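Local coordinates for PnpC (Pseudomonas putida, PDB 3N9T), which probably cleaves the aromatic ring of hydroxyquinol between its adjacent hydroxyl-bearing carbons, as an iron(III)-dependent intradiol dioxygenase that also binds phospholipid, at residues 34-37 with 38-42. Sequence-based numbering, arbitrary orientation.
Sequences SLVR and HLHDF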
loop_
_atom_site.group_PDB
_atom_site.type_symbol
_atom_site.label_atom_id
_atom_site.label_comp_id
_atom_site.label_asym_id
_atom_site.label_seq_id
_atom_site.Cartn_x
_atom_site.Cartn_y
_atom_site.Cartn_z
ATOM N N SER A 34 -4.292 7.108 -11.878
ATOM C CA SER A 34 -5.009 5.866 -11.782
ATOM C C SER A 34 -5.000 5.276 -10.375
ATOM O O SER A 34 -6.042 4.838 -9.842
ATOM C CB SER A 34 -4.381 4.829 -12.734
ATOM O OG SER A 34 -5.199 3.713 -12.765
ATOM N N LEU A 35 -3.828 5.294 -9.741
ATOM C CA LEU A 35 -3.747 4.658 -8.432
ATOM C C LEU A 35 -4.637 5.459 -7.417
ATOM O O LEU A 35 -5.386 4.881 -6.591
ATOM C CB LEU A 35 -2.273 4.746 -8.077
ATOM C CG LEU A 35 -1.851 4.333 -6.691
ATOM C CD1 LEU A 35 -2.518 3.046 -6.428
ATOM C CD2 LEU A 35 -0.323 4.127 -6.716
ATOM N N VAL A 36 -4.539 6.795 -7.486
ATOM C CA VAL A 36 -5.327 7.630 -6.566
ATOM C C VAL A 36 -6.857 7.452 -6.765
ATOM O O VAL A 36 -7.612 7.333 -5.797
ATOM C CB VAL A 36 -4.887 9.089 -6.684
ATOM C CG1 VAL A 36 -5.834 9.998 -5.876
ATOM C CG2 VAL A 36 -3.439 9.240 -6.054
ATOM N N ARG A 37 -7.305 7.449 -8.021
ATOM C CA ARG A 37 -8.714 7.278 -8.323
ATOM C C ARG A 37 -9.162 5.903 -7.768
ATOM O O ARG A 37 -10.192 5.808 -7.116
ATOM C CB ARG A 37 -8.922 7.350 -9.834
ATOM C CG ARG A 37 -10.426 7.205 -10.259
ATOM C CD ARG A 37 -11.322 8.254 -9.483
ATOM N NE ARG A 37 -11.010 9.623 -9.909
ATOM C CZ ARG A 37 -11.489 10.756 -9.375
ATOM N NH1 ARG A 37 -12.339 10.739 -8.339
ATOM N NH2 ARG A 37 -11.115 11.928 -9.930
ATOM N N HIS A 38 -8.365 4.846 -7.981
ATOM C CA HIS A 38 -8.770 3.485 -7.520
ATOM C C HIS A 38 -8.778 3.422 -6.003
ATOM O O HIS A 38 -9.694 2.824 -5.394
ATOM C CB HIS A 38 -7.932 2.321 -8.112
ATOM C CG HIS A 38 -8.185 2.079 -9.559
ATOM N ND1 HIS A 38 -9.143 1.196 -10.012
ATOM C CD2 HIS A 38 -7.720 2.714 -10.655
ATOM C CE1 HIS A 38 -9.162 1.205 -11.340
ATOM N NE2 HIS A 38 -8.341 2.131 -11.757
ATOM N N LEU A 39 -7.789 4.048 -5.403
ATOM C CA LEU A 39 -7.679 4.026 -3.956
ATOM C C LEU A 39 -8.887 4.737 -3.318
ATOM O O LEU A 39 -9.517 4.221 -2.378
ATOM C CB LEU A 39 -6.436 4.819 -3.617
ATOM C CG LEU A 39 -5.876 4.874 -2.210
ATOM C CD1 LEU A 39 -5.904 3.535 -1.507
ATOM C CD2 LEU A 39 -4.428 5.450 -2.337
ATOM N N HIS A 40 -9.215 5.922 -3.856
ATOM C CA HIS A 40 -10.334 6.695 -3.369
ATOM C C HIS A 40 -11.678 6.012 -3.693
ATOM O O HIS A 40 -12.558 6.055 -2.857
ATOM C CB HIS A 40 -10.370 8.122 -3.969
ATOM C CG HIS A 40 -9.401 9.068 -3.320
ATOM N ND1 HIS A 40 -9.792 10.292 -2.811
ATOM C CD2 HIS A 40 -8.080 8.951 -3.044
ATOM C CE1 HIS A 40 -8.737 10.909 -2.304
ATOM N NE2 HIS A 40 -7.691 10.114 -2.430
ATOM N N ASP A 41 -11.802 5.366 -4.860
ATOM C CA ASP A 41 -13.032 4.612 -5.152
ATOM C C ASP A 41 -13.218 3.424 -4.190
ATOM O O ASP A 41 -14.324 3.100 -3.774
ATOM C CB ASP A 41 -13.047 4.118 -6.587
ATOM C CG ASP A 41 -13.414 5.253 -7.601
ATOM O OD1 ASP A 41 -13.855 6.350 -7.182
ATOM O OD2 ASP A 41 -13.241 5.010 -8.804
ATOM N N PHE A 42 -12.136 2.739 -3.887
ATOM C CA PHE A 42 -12.183 1.717 -2.854
ATOM C C PHE A 42 -12.673 2.237 -1.480
ATOM O O PHE A 42 -13.610 1.658 -0.831
ATOM C CB PHE A 42 -10.799 1.070 -2.743
ATOM C CG PHE A 42 -10.550 0.438 -1.414
ATOM C CD1 PHE A 42 -11.288 -0.713 -1.016
ATOM C CD2 PHE A 42 -9.581 0.953 -0.565
ATOM C CE1 PHE A 42 -11.049 -1.286 0.213
ATOM C CE2 PHE A 42 -9.384 0.402 0.679
ATOM C CZ PHE A 42 -10.093 -0.745 1.050
HETATM O O HOH W 1 -13.034 8.514 -6.473
#
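R37 and D41 sit one turn apart on the alpha-helix 26-46, in the N-terminal helical region of this intradiol dioxygenase, and their side chains pass at an angle. Their charged ends do not touch: R37 NH1 stays 4.8 Å from D41 OD1, and a water that accepts from NH1 (3.0 Å) is modelled only 2.4 Å from D41 OD1, too short to be trusted. The arginine instead lays its aliphatic part against the carboxylate, a bend at chi2 (53°) setting CD 3.8 Å from D41 OD2. A second bend at chi3 (67°) turns the guanidinium aside, its plane 39° from that of the carboxylate, and NH2 forms a salt bridge with D14 of helix 7-18. V36 and H40 run side by side in the same direction, V36 CG1 resting 3.8 Å from CD2 of the imidazole. Both ring nitrogens are engaged, ND1 by S13 and NE2 by the carbonyl of L82 in the second subunit, which fixes the ring's rotation. S34 OG lies 3.4 Å from H38 CD2 and is hydrogen-bonded to E45 OE1 of the second subunit, while L35 and L39 touch one bound phospholipid and F42 another. Beneath these side chains the i to i+4 backbone bonds continue, D41 N reaching R37 O at 2.8 Å.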